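Local structure of toll-like receptor 13 (Mus musculus, 4Z0C) at residues A[297-300]-A[301-305]; A[317-320]-A[321-325]; A[341-345]-A[346-350]; A[370-373]-A[374-377]. The protein recognises bacterial 23S rRNA through its leucine-rich-repeat ectodomain, the part in this chain, and signals through MYD88 and TRAF6 to activate NF-kappa-B. All blocks are in the same frame, centred on the assembly; numbering follows the deposited sequence.

Contact 1 (A[297-300]-A[301-305]); sequences KQLA and KCTRL. With NAG (2-acetamido-2-deoxy-beta-D-glucopyranose), chain G.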
loop_
_atom_site.group_PDB
_atom_site.type_symbol
_atom_site.label_atom_id
_atom_site.label_comp_id
_atom_site.label_asym_id
_atom_site.label_seq_id
_atom_site.Cartn_x
_atom_site.Cartn_y
_atom_site.Cartn_z
ATOM N N LYS A 297 4.493 1.452 -47.237
ATOM C CA LYS A 297 5.009 2.222 -48.370
ATOM C C LYS A 297 4.027 2.192 -49.542
ATOM O O LYS A 297 3.826 3.195 -50.233
ATOM C CB LYS A 297 6.377 1.684 -48.821
ATOM C CG LYS A 297 7.572 2.197 -48.019
ATOM C CD LYS A 297 8.810 1.351 -48.287
ATOM C CE LYS A 297 10.049 1.906 -47.578
ATOM N NZ LYS A 297 11.263 1.053 -47.759
ATOM N N GLN A 298 3.409 1.039 -49.763
ATOM C CA GLN A 298 2.435 0.926 -50.833
ATOM C C GLN A 298 1.191 1.747 -50.515
ATOM O O GLN A 298 0.737 2.541 -51.344
ATOM C CB GLN A 298 2.056 -0.535 -51.062
ATOM C CG GLN A 298 3.249 -1.458 -51.228
ATOM C CD GLN A 298 2.837 -2.861 -51.621
ATOM O OE1 GLN A 298 3.155 -3.832 -50.931
ATOM N NE2 GLN A 298 2.129 -2.977 -52.747
ATOM N N LEU A 299 0.683 1.581 -49.295
ATOM C CA LEU A 299 -0.478 2.309 -48.808
ATOM C C LEU A 299 -0.285 3.807 -48.984
ATOM O O LEU A 299 -1.177 4.494 -49.468
ATOM C CB LEU A 299 -0.710 1.973 -47.336
ATOM C CG LEU A 299 -1.897 2.604 -46.610
ATOM C CD1 LEU A 299 -3.205 2.349 -47.350
ATOM C CD2 LEU A 299 -1.980 2.060 -45.189
ATOM N N ALA A 300 0.900 4.300 -48.636
ATOM C CA ALA A 300 1.224 5.722 -48.769
ATOM C C ALA A 300 1.020 6.295 -50.179
ATOM O O ALA A 300 0.822 7.498 -50.342
ATOM C CB ALA A 300 2.646 5.968 -48.310
ATOM N N LYS A 301 1.086 5.433 -51.193
ATOM C CA LYS A 301 0.882 5.843 -52.583
ATOM C C LYS A 301 -0.600 5.908 -52.969
ATOM O O LYS A 301 -1.033 6.824 -53.662
ATOM C CB LYS A 301 1.639 4.895 -53.521
ATOM C CG LYS A 301 3.126 5.174 -53.584
ATOM C CD LYS A 301 3.955 3.904 -53.500
ATOM C CE LYS A 301 4.049 3.170 -54.819
ATOM N NZ LYS A 301 5.200 2.213 -54.784
ATOM N N CYS A 302 -1.372 4.948 -52.469
ATOM C CA CYS A 302 -2.788 4.818 -52.782
ATOM C C CYS A 302 -3.673 5.852 -52.129
ATOM O O CYS A 302 -4.884 5.850 -52.341
ATOM C CB CYS A 302 -3.291 3.452 -52.320
ATOM S SG CYS A 302 -2.743 2.089 -53.343
ATOM N N THR A 303 -3.106 6.713 -51.298
ATOM C CA THR A 303 -3.981 7.412 -50.372
ATOM C C THR A 303 -3.463 8.756 -49.850
ATOM O O THR A 303 -2.293 9.071 -49.993
ATOM C CB THR A 303 -4.340 6.453 -49.229
ATOM O OG1 THR A 303 -5.619 6.822 -48.703
ATOM C CG2 THR A 303 -3.256 6.462 -48.147
ATOM N N ARG A 304 -4.341 9.552 -49.257
ATOM C CA ARG A 304 -3.912 10.812 -48.647
ATOM C C ARG A 304 -4.466 11.001 -47.212
ATOM O O ARG A 304 -5.263 11.904 -46.963
ATOM C CB ARG A 304 -4.316 11.984 -49.541
ATOM C CG ARG A 304 -3.428 13.204 -49.430
ATOM C CD ARG A 304 -4.212 14.473 -49.769
ATOM N NE ARG A 304 -3.463 15.689 -49.449
ATOM C CZ ARG A 304 -3.639 16.448 -48.367
ATOM N NH1 ARG A 304 -4.557 16.143 -47.448
ATOM N NH2 ARG A 304 -2.884 17.528 -48.207
ATOM N N LEU A 305 -4.030 10.155 -46.276
ATOM C CA LEU A 305 -4.628 10.083 -44.942
ATOM C C LEU A 305 -4.241 11.211 -43.997
ATOM O O LEU A 305 -3.122 11.729 -44.070
ATOM C CB LEU A 305 -4.297 8.753 -44.278
ATOM C CG LEU A 305 -4.670 7.506 -45.071
ATOM C CD1 LEU A 305 -4.134 6.240 -44.385
ATOM C CD2 LEU A 305 -6.176 7.431 -45.285
HETATM C C1 NAG G . -0.135 20.748 -43.475
HETATM C C2 NAG G . -0.683 20.516 -44.895
HETATM C C3 NAG G . -1.093 21.839 -45.559
HETATM C C4 NAG G . -1.941 22.702 -44.619
HETATM C C5 NAG G . -1.285 22.831 -43.236
HETATM C C6 NAG G . -2.039 23.719 -42.214
HETATM C C7 NAG G . -0.030 18.631 -46.348
HETATM C C8 NAG G . 1.096 17.873 -46.971
HETATM N N2 NAG G . 0.269 19.779 -45.726
HETATM O O3 NAG G . -1.809 21.602 -46.755
HETATM O O4 NAG G . -2.126 23.971 -45.211
HETATM O O5 NAG G . -1.042 21.537 -42.718
HETATM O O6 NAG G . -3.314 23.268 -41.773
HETATM O O7 NAG G . -1.163 18.172 -46.445
#

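Contact 2 (A[317-320]-A[321-325]); sequences IYLN and DSEFN. With NAG (2-acetamido-2-deoxy-beta-D-glucopyranose), chain P.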
loop_
_atom_site.group_PDB
_atom_site.type_symbol
_atom_site.label_atom_id
_atom_site.label_comp_id
_atom_site.label_asym_id
_atom_site.label_seq_id
_atom_site.Cartn_x
_atom_site.Cartn_y
_atom_site.Cartn_z
ATOM N N ILE A 317 8.883 -4.345 -36.338
ATOM C CA ILE A 317 9.905 -4.510 -35.312
ATOM C C ILE A 317 10.877 -3.321 -35.317
ATOM O O ILE A 317 11.326 -2.856 -34.273
ATOM C CB ILE A 317 10.644 -5.840 -35.497
ATOM C CG1 ILE A 317 9.629 -6.984 -35.513
ATOM C CG2 ILE A 317 11.725 -6.041 -34.386
ATOM C CD1 ILE A 317 10.245 -8.371 -35.589
ATOM N N TYR A 318 11.221 -2.843 -36.499
ATOM C CA TYR A 318 11.914 -1.565 -36.630
ATOM C C TYR A 318 11.354 -0.743 -37.799
ATOM O O TYR A 318 10.810 -1.290 -38.771
ATOM C CB TYR A 318 13.425 -1.744 -36.772
ATOM C CG TYR A 318 13.857 -2.601 -37.938
ATOM C CD1 TYR A 318 14.023 -3.974 -37.795
ATOM C CD2 TYR A 318 14.122 -2.031 -39.182
ATOM C CE1 TYR A 318 14.426 -4.758 -38.863
ATOM C CE2 TYR A 318 14.526 -2.809 -40.262
ATOM C CZ TYR A 318 14.668 -4.167 -40.094
ATOM O OH TYR A 318 15.057 -4.932 -41.161
ATOM N N LEU A 319 11.475 0.574 -37.684
ATOM C CA LEU A 319 11.121 1.479 -38.760
ATOM C C LEU A 319 12.252 2.470 -38.945
ATOM O O LEU A 319 12.414 3.392 -38.161
ATOM C CB LEU A 319 9.801 2.196 -38.453
ATOM C CG LEU A 319 8.553 1.316 -38.511
ATOM C CD1 LEU A 319 7.428 1.927 -37.682
ATOM C CD2 LEU A 319 8.108 1.134 -39.955
ATOM N N ASN A 320 13.051 2.277 -39.980
ATOM C CA ASN A 320 14.190 3.156 -40.188
ATOM C C ASN A 320 14.421 3.485 -41.652
ATOM O O ASN A 320 15.533 3.820 -42.038
ATOM C CB ASN A 320 15.456 2.553 -39.557
ATOM C CG ASN A 320 15.848 1.210 -40.170
ATOM O OD1 ASN A 320 15.047 0.561 -40.845
ATOM N ND2 ASN A 320 17.093 0.788 -39.921
ATOM N N ASP A 321 13.363 3.416 -42.459
ATOM C CA ASP A 321 13.539 3.467 -43.907
ATOM C C ASP A 321 12.429 4.179 -44.679
ATOM O O ASP A 321 11.777 3.576 -45.540
ATOM C CB ASP A 321 13.690 2.047 -44.445
ATOM C CG ASP A 321 14.364 2.012 -45.775
ATOM O OD1 ASP A 321 15.173 2.924 -46.049
ATOM O OD2 ASP A 321 14.054 1.093 -46.556
ATOM N N SER A 322 12.184 5.442 -44.338
ATOM C CA SER A 322 11.269 6.277 -45.108
ATOM C C SER A 322 9.857 5.713 -45.288
ATOM O O SER A 322 9.171 6.078 -46.234
ATOM C CB SER A 322 11.895 6.607 -46.470
ATOM O OG SER A 322 13.198 7.145 -46.304
ATOM N N GLU A 323 9.422 4.840 -44.381
ATOM C CA GLU A 323 8.100 4.195 -44.483
ATOM C C GLU A 323 6.914 5.144 -44.633
ATOM O O GLU A 323 5.923 4.818 -45.294
ATOM C CB GLU A 323 7.848 3.258 -43.296
ATOM C CG GLU A 323 8.509 1.886 -43.428
ATOM C CD GLU A 323 9.978 1.867 -43.024
ATOM O OE1 GLU A 323 10.680 0.912 -43.432
ATOM O OE2 GLU A 323 10.437 2.802 -42.321
ATOM N N PHE A 324 6.993 6.297 -43.980
ATOM C CA PHE A 324 5.858 7.206 -43.925
ATOM C C PHE A 324 6.044 8.426 -44.797
ATOM O O PHE A 324 5.164 9.287 -44.857
ATOM C CB PHE A 324 5.579 7.626 -42.463
ATOM C CG PHE A 324 5.152 6.487 -41.590
ATOM C CD1 PHE A 324 3.826 6.063 -41.592
ATOM C CD2 PHE A 324 6.073 5.821 -40.788
ATOM C CE1 PHE A 324 3.413 5.000 -40.803
ATOM C CE2 PHE A 324 5.677 4.758 -39.996
ATOM C CZ PHE A 324 4.343 4.344 -39.998
ATOM N N ASN A 325 7.178 8.503 -45.485
ATOM C CA ASN A 325 7.517 9.733 -46.201
ATOM C C ASN A 325 6.598 10.107 -47.366
ATOM O O ASN A 325 6.519 11.278 -47.746
ATOM C CB ASN A 325 8.998 9.783 -46.576
ATOM C CG ASN A 325 9.892 9.983 -45.356
ATOM O OD1 ASN A 325 9.428 10.421 -44.296
ATOM N ND2 ASN A 325 11.175 9.663 -45.497
HETATM C C1 NAG P . 17.382 -0.515 -40.486
HETATM C C2 NAG P . 18.579 -0.237 -41.404
HETATM C C3 NAG P . 19.304 -1.520 -41.825
HETATM C C4 NAG P . 19.606 -2.404 -40.624
HETATM C C5 NAG P . 18.331 -2.672 -39.820
HETATM C C6 NAG P . 18.624 -3.473 -38.541
HETATM C C7 NAG P . 18.591 1.681 -42.977
HETATM C C8 NAG P . 18.415 2.002 -44.431
HETATM N N2 NAG P . 18.119 0.494 -42.577
HETATM O O3 NAG P . 20.522 -1.238 -42.491
HETATM O O4 NAG P . 20.197 -3.614 -41.072
HETATM O O5 NAG P . 17.651 -1.473 -39.471
HETATM O O6 NAG P . 19.312 -2.714 -37.561
HETATM O O7 NAG P . 19.144 2.494 -42.239
#

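Contact 3 (A[341-345]-A[346-350]); sequences SFINN and RTWSS. With NAG (2-acetamido-2-deoxy-beta-D-glucopyranose), chain Q.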
loop_
_atom_site.group_PDB
_atom_site.type_symbol
_atom_site.label_atom_id
_atom_site.label_comp_id
_atom_site.label_asym_id
_atom_site.label_seq_id
_atom_site.Cartn_x
_atom_site.Cartn_y
_atom_site.Cartn_z
ATOM N N SER A 341 11.125 -2.148 -31.560
ATOM C CA SER A 341 12.202 -1.890 -30.624
ATOM C C SER A 341 13.148 -0.836 -31.172
ATOM O O SER A 341 13.984 -0.305 -30.452
ATOM C CB SER A 341 12.939 -3.177 -30.238
ATOM O OG SER A 341 13.642 -3.743 -31.329
ATOM N N PHE A 342 13.010 -0.500 -32.442
ATOM C CA PHE A 342 13.882 0.531 -32.987
ATOM C C PHE A 342 13.135 1.447 -33.920
ATOM O O PHE A 342 12.366 0.991 -34.766
ATOM C CB PHE A 342 15.110 -0.071 -33.698
ATOM C CG PHE A 342 16.126 0.960 -34.110
ATOM C CD1 PHE A 342 16.980 1.526 -33.171
ATOM C CD2 PHE A 342 16.224 1.374 -35.429
ATOM C CE1 PHE A 342 17.913 2.485 -33.552
ATOM C CE2 PHE A 342 17.155 2.330 -35.817
ATOM C CZ PHE A 342 17.996 2.882 -34.889
ATOM N N ILE A 343 13.358 2.744 -33.759
ATOM C CA ILE A 343 12.719 3.723 -34.628
ATOM C C ILE A 343 13.662 4.913 -34.706
ATOM O O ILE A 343 14.357 5.217 -33.737
ATOM C CB ILE A 343 11.322 4.121 -34.078
ATOM C CG1 ILE A 343 10.452 4.773 -35.146
ATOM C CG2 ILE A 343 11.428 4.991 -32.817
ATOM C CD1 ILE A 343 8.997 4.499 -34.912
ATOM N N ASN A 344 13.740 5.562 -35.860
ATOM C CA ASN A 344 14.655 6.695 -35.981
ATOM C C ASN A 344 14.218 7.817 -36.926
ATOM O O ASN A 344 13.077 7.906 -37.328
ATOM C CB ASN A 344 16.064 6.204 -36.333
ATOM C CG ASN A 344 16.188 5.740 -37.779
ATOM O OD1 ASN A 344 15.237 5.813 -38.570
ATOM N ND2 ASN A 344 17.373 5.263 -38.135
ATOM N N ASN A 345 15.187 8.639 -37.295
ATOM C CA ASN A 345 15.001 9.819 -38.124
ATOM C C ASN A 345 14.532 9.583 -39.561
ATOM O O ASN A 345 13.981 10.473 -40.194
ATOM C CB ASN A 345 16.354 10.539 -38.187
ATOM C CG ASN A 345 16.268 11.937 -37.687
ATOM O OD1 ASN A 345 15.179 12.375 -37.318
ATOM N ND2 ASN A 345 17.402 12.636 -37.591
ATOM N N ARG A 346 14.743 8.378 -40.062
ATOM C CA ARG A 346 14.503 8.094 -41.463
ATOM C C ARG A 346 13.082 7.705 -41.784
ATOM O O ARG A 346 12.678 7.768 -42.951
ATOM C CB ARG A 346 15.439 6.987 -41.961
ATOM C CG ARG A 346 16.922 7.284 -41.867
ATOM C CD ARG A 346 17.321 8.495 -42.700
ATOM N NE ARG A 346 18.773 8.670 -42.714
ATOM C CZ ARG A 346 19.617 7.837 -43.320
ATOM N NH1 ARG A 346 19.154 6.770 -43.957
ATOM N NH2 ARG A 346 20.923 8.067 -43.285
ATOM N N THR A 347 12.332 7.281 -40.774
ATOM C CA THR A 347 10.995 6.757 -41.045
ATOM C C THR A 347 9.924 7.820 -41.278
ATOM O O THR A 347 9.017 7.613 -42.081
ATOM C CB THR A 347 10.523 5.775 -39.949
ATOM O OG1 THR A 347 9.459 4.964 -40.473
ATOM C CG2 THR A 347 10.045 6.529 -38.695
ATOM N N TRP A 348 10.041 8.954 -40.595
ATOM C CA TRP A 348 9.005 9.984 -40.619
ATOM C C TRP A 348 9.621 11.354 -40.853
ATOM O O TRP A 348 9.183 12.358 -40.289
ATOM C CB TRP A 348 8.205 9.977 -39.320
ATOM C CG TRP A 348 9.042 9.932 -38.054
ATOM C CD1 TRP A 348 10.223 10.589 -37.806
ATOM C CD2 TRP A 348 8.761 9.166 -36.881
ATOM N NE1 TRP A 348 10.687 10.280 -36.541
ATOM C CE2 TRP A 348 9.807 9.405 -35.957
ATOM C CE3 TRP A 348 7.730 8.294 -36.522
ATOM C CZ2 TRP A 348 9.835 8.817 -34.702
ATOM C CZ3 TRP A 348 7.765 7.708 -35.266
ATOM C CH2 TRP A 348 8.817 7.968 -34.375
ATOM N N SER A 349 10.648 11.378 -41.690
ATOM C CA SER A 349 11.362 12.604 -42.028
ATOM C C SER A 349 10.459 13.722 -42.560
ATOM O O SER A 349 10.718 14.905 -42.333
ATOM C CB SER A 349 12.440 12.286 -43.064
ATOM O OG SER A 349 13.486 13.232 -42.982
ATOM N N SER A 350 9.407 13.345 -43.276
ATOM C CA SER A 350 8.558 14.332 -43.940
ATOM C C SER A 350 7.227 14.605 -43.215
ATOM O O SER A 350 6.379 15.341 -43.715
ATOM C CB SER A 350 8.261 13.857 -45.353
ATOM O OG SER A 350 7.346 12.773 -45.301
HETATM C C1 NAG Q . 18.543 12.070 -38.250
HETATM C C2 NAG Q . 18.819 13.565 -38.009
HETATM C C3 NAG Q . 20.323 13.884 -38.005
HETATM C C4 NAG Q . 21.077 12.884 -37.126
HETATM C C5 NAG Q . 20.729 11.479 -37.602
HETATM C C6 NAG Q . 21.548 10.363 -36.957
HETATM C C7 NAG Q . 17.214 15.327 -38.703
HETATM C C8 NAG Q . 16.855 16.250 -39.834
HETATM N N2 NAG Q . 18.121 14.382 -38.992
HETATM O O3 NAG Q . 20.548 15.207 -37.561
HETATM O O4 NAG Q . 22.466 13.111 -37.160
HETATM O O5 NAG Q . 19.343 11.293 -37.371
HETATM O O6 NAG Q . 21.113 10.102 -35.640
HETATM O O7 NAG Q . 16.679 15.454 -37.593
#

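Contact 4 (A[370-373]-A[374-377]); sequences FAFS and PLKH. With NAG (2-acetamido-2-deoxy-beta-D-glucopyranose), chain Q.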
loop_
_atom_site.group_PDB
_atom_site.type_symbol
_atom_site.label_atom_id
_atom_site.label_comp_id
_atom_site.label_asym_id
_atom_site.label_seq_id
_atom_site.Cartn_x
_atom_site.Cartn_y
_atom_site.Cartn_z
ATOM N N PHE A 370 18.011 12.372 -31.992
ATOM C CA PHE A 370 17.213 13.067 -33.006
ATOM C C PHE A 370 16.075 12.251 -33.621
ATOM O O PHE A 370 15.504 12.669 -34.611
ATOM C CB PHE A 370 18.118 13.659 -34.091
ATOM C CG PHE A 370 19.314 14.376 -33.543
ATOM C CD1 PHE A 370 19.203 15.671 -33.077
ATOM C CD2 PHE A 370 20.545 13.737 -33.455
ATOM C CE1 PHE A 370 20.308 16.335 -32.548
ATOM C CE2 PHE A 370 21.661 14.391 -32.924
ATOM C CZ PHE A 370 21.544 15.692 -32.471
ATOM N N ALA A 371 15.718 11.124 -33.009
ATOM C CA ALA A 371 14.650 10.263 -33.527
ATOM C C ALA A 371 13.352 11.004 -33.796
ATOM O O ALA A 371 12.718 10.783 -34.825
ATOM C CB ALA A 371 14.391 9.091 -32.588
ATOM N N PHE A 372 12.938 11.857 -32.863
ATOM C CA PHE A 372 11.672 12.562 -33.017
ATOM C C PHE A 372 11.825 13.950 -33.647
ATOM O O PHE A 372 10.832 14.616 -33.947
ATOM C CB PHE A 372 10.950 12.664 -31.666
ATOM C CG PHE A 372 10.545 11.337 -31.102
ATOM C CD1 PHE A 372 9.370 10.732 -31.504
ATOM C CD2 PHE A 372 11.346 10.688 -30.178
ATOM C CE1 PHE A 372 8.998 9.502 -30.996
ATOM C CE2 PHE A 372 10.985 9.456 -29.675
ATOM C CZ PHE A 372 9.815 8.861 -30.077
ATOM N N SER A 373 13.064 14.354 -33.907
ATOM C CA SER A 373 13.354 15.718 -34.353
ATOM C C SER A 373 12.628 16.260 -35.609
ATOM O O SER A 373 12.354 17.464 -35.680
ATOM C CB SER A 373 14.858 15.916 -34.483
ATOM O OG SER A 373 15.486 15.765 -33.229
ATOM N N PRO A 374 12.319 15.396 -36.601
ATOM C CA PRO A 374 11.576 15.974 -37.727
ATOM C C PRO A 374 10.167 16.434 -37.335
ATOM O O PRO A 374 9.590 17.284 -38.015
ATOM C CB PRO A 374 11.471 14.810 -38.720
ATOM C CG PRO A 374 12.495 13.832 -38.300
ATOM C CD PRO A 374 12.595 13.967 -36.821
ATOM N N LEU A 375 9.621 15.884 -36.253
ATOM C CA LEU A 375 8.225 16.144 -35.924
ATOM C C LEU A 375 8.058 17.480 -35.209
ATOM O O LEU A 375 7.619 17.539 -34.062
ATOM C CB LEU A 375 7.630 14.986 -35.121
ATOM C CG LEU A 375 7.943 13.577 -35.653
ATOM C CD1 LEU A 375 7.299 12.495 -34.781
ATOM C CD2 LEU A 375 7.578 13.389 -37.145
ATOM N N LYS A 376 8.349 18.561 -35.924
ATOM C CA LYS A 376 8.427 19.885 -35.322
ATOM C C LYS A 376 7.063 20.418 -34.914
ATOM O O LYS A 376 6.975 21.428 -34.225
ATOM C CB LYS A 376 9.080 20.864 -36.296
ATOM C CG LYS A 376 10.495 20.455 -36.730
ATOM C CD LYS A 376 11.550 21.369 -36.127
ATOM C CE LYS A 376 12.581 21.815 -37.167
ATOM N NZ LYS A 376 13.426 20.699 -37.674
ATOM N N HIS A 377 6.001 19.733 -35.320
ATOM C CA HIS A 377 4.649 20.157 -34.975
ATOM C C HIS A 377 3.919 19.224 -34.005
ATOM O O HIS A 377 2.756 19.462 -33.674
ATOM C CB HIS A 377 3.834 20.367 -36.252
ATOM C CG HIS A 377 4.000 21.730 -36.851
ATOM N ND1 HIS A 377 4.732 21.955 -37.996
ATOM C CD2 HIS A 377 3.512 22.935 -36.473
ATOM C CE1 HIS A 377 4.700 23.242 -38.290
ATOM N NE2 HIS A 377 3.964 23.859 -37.384
HETATM C C1 NAG Q . 18.543 12.070 -38.250
HETATM C C2 NAG Q . 18.819 13.565 -38.009
HETATM C C3 NAG Q . 20.323 13.884 -38.005
HETATM C C4 NAG Q . 21.077 12.884 -37.126
HETATM C C5 NAG Q . 20.729 11.479 -37.602
HETATM C C6 NAG Q . 21.548 10.363 -36.957
HETATM C C7 NAG Q . 17.214 15.327 -38.703
HETATM C C8 NAG Q . 16.855 16.250 -39.834
HETATM N N2 NAG Q . 18.121 14.382 -38.992
HETATM O O3 NAG Q . 20.548 15.207 -37.561
HETATM O O4 NAG Q . 22.466 13.111 -37.160
HETATM O O5 NAG Q . 19.343 11.293 -37.371
HETATM O O6 NAG Q . 21.113 10.102 -35.640
HETATM O O7 NAG Q . 16.679 15.454 -37.593
#

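Contact 1 (A[297-300]-A[301-305])
Backbone bonds tie Gln298 and Leu299 to Lys301 and Cys302 at the C-terminal end of helix 293-302, where the regular i to i+4 pattern is being lost and residues 301-302 are only weakly bonded. Lys301 N donates to Gln298 O, three residues back, at 2.9 Å with an N-H...O angle of 146°. Cys302 N is held less firmly, sharing itself between two weak bonds, to Leu299 O (3.0 Å) and to Gln298 O (3.4 Å).

Packing contacts, mostly of aliphatic carbons on carbonyl oxygens, lie on both flanks. Thr303 lays its methyl CG2 3.2 Å from Leu299 O and 4.2 Å from Leu299 CD1, its methyl branch wedged between its own backbone N and carbonyl carbon. Leucine suits the buried, apolar surroundings of position 299, and its CG, anti to the backbone N (chi1 -179°), directs the methyls among Leu275, Leu284 and Phe286. The small Ala300 fits closely against Ala326 and Leu327. On the outer flank Lys301 doubles back through bends at chi2 and chi3, bringing CD within 3.3 Å of Lys297 O, while Lys297 extends away to form a salt bridge with Asp321.

Covalent and sugar contacts fall where the helix gives way to loop. Cys302, although poorly ordered, forms a disulfide with Cys272. Arg304 stretches out so that NH2 comes 2.5 Å from O7 of an N-acetylglucosamine, a separation too short to interpret closely.

With its leucine turned inward and its lysines outward, this helix belongs to the convex part of a leucine-rich-repeat coil, between strands 283-285 and 307-309.

Contact 2 (A[317-320]-A[321-325])
Leu319 carries the apolar part of this contact, splitting its two methyls between Glu323 and Phe324. CD2 rests on the aliphatic arm of Glu323, 3.6 Å from CG, where the two side chains pass at a slant. CD1 approaches the rim of the Phe324 ring close to the ring plane, 4.1 Å from CE2, with the leucine running roughly at right angles to the phenylalanine. Leu319 and Phe324, both apolar, suit the buried interior: Leu319 also meets Leu340 and Ile343, and Phe324 meets Ile296 of helix 293-302.

The polar part centres on the Glu323 carboxylate. A bend at chi2 (82°) folds the side chain back so that OE2 accepts Asp321 N at 3.0 Å, on the syn side and 21° out of the carboxylate plane. The same OE2 is hydrogen-bonded to Thr347 OG1, so this buried oxygen has two partners. These residues belong to a leucine-rich repeat: Leu319 supplies a core leucine on the short strand 318-319, and Phe324 takes the aromatic place common in such repeats. Phe324 itself lies within a type I beta turn from Ser322 to Asn325, closed by Asn325 N to Ser322 O at 3.2 Å.

The sugar contacts lie on the outer side. Asn320, first residue of an Asn-Asp-Ser sequon, is bonded from ND2 to C1 of N-acetylglucosamine. Tyr318, two residues earlier, offers one ring face to the sugar, whose O5 sits 3.5 Å from CE2. Asp321 brings OD1 within 3.7 Å of the acetyl methyl C8, while its OD2 pairs with Lys297.

Contact 3 (A[341-345]-A[346-350])
Ile343 and Trp348 meet crosswise, the isoleucine running at about a right angle to the indole. Its terminal methyl CD1 presses on the six-membered ring, 3.5 Å from both CZ3 and CH2, at an oblique approach. The indole is brought back over the preceding strand because Trp348 holds CG between its backbone N and carbonyl carbon (chi1 47°). Thr347 adds its methyl CG2 about 3.4 Å above one indole face, near the rim, and also touches Ile343 CG1 at 4.0 Å. Bulky and flat, the tryptophan fills the buried interior, yet its NE1 is satisfied by Ala371 O of the next coil.

Asn344 turns its amide the other way, curling OD1 over the chain to accept Arg346 N at 3.0 Å. The bond that closes this Asx turn is nearly straight at the hydrogen (160°), although the donor lies well above the carbonyl plane. Next to it, Asn345 opens the sequon Asn-Arg-Thr and carries N-acetylglucosamine on ND2; the modelled linkage geometry is doubtful in detail.

Strand, Asx turn and inward aromatic belong to the part of the leucine-rich repeat that runs over its convex side, with Trp348 in the place often taken by phenylalanine.

Contact 4 (A[370-373]-A[374-377])
Leu375 reaches back to the edge of the Phe372 ring, and its side chain can be traced outward atom by atom. CB lies 3.4 Å from Phe372 O, and CG remains close to the same oxygen at 3.5 Å, since a chi1 of -45° keeps the branch beside the leucine's own backbone N. Beyond CG the methyls part: CD1 comes near the plane of the ring, 4.3 Å from CD1 of Phe372, and CD2 packs on Trp348 O. Leu357 of strand 356-358 borders the leucine as well.

The backbone fixes this placement. Leu375 N donates to Phe372 O at 2.9 Å with an angle of 155°, closing a type I beta turn from Phe372 to Leu375. Pro374 occupies the third position of that turn, where its phi of -66° fits and its missing N-H costs no turn bond. Leu375 then centres an inverse gamma turn, in which Lys376 N bonds to Pro374 O at 2.7 Å, and Lys376 lies along the surface beside Ser373 O.

Phe372 and Leu375 match the Phe-x-x-Leu signature of the leucine-rich repeat. Phe372 belongs to a row of inward aromatics typical of such solenoids, meeting Trp348 on the preceding coil and Phe396 on the following one, the latter with planes nearly parallel; Phe367 meets it edge-to-face.

Phe370, outside the core, instead flanks the N-acetylglucosamine carried by Asn345, its CD2 3.8 Å from sugar C4. Ser373 sets CB 3.6 Å from the acetyl oxygen O7 and bonds through OG to Ser397 O, a compact polar link to the next repeat.

The four contacts follow one another along the convex side of the solenoid. Contact 1 lies about 14 Å from contact 2, centre to centre, and a salt bridge joins them. Contacts 2 and 3 stack most closely, with centres about 5 Å apart: their short parallel strands pair, Ile317 O standing 2.8 Å from Ser341 N, and Ser350 OG lies 3.0 Å from Asn325 O. Contacts 3 and 4 touch, with centres about 9 Å apart, and both meet one N-acetylglucosamine. None reaches the RNA, whose nearest atoms lie about 28, 27, 25 and 22 Å from contacts 1 to 4, so these segments belong to the glycosylated scaffold, away from the RNA.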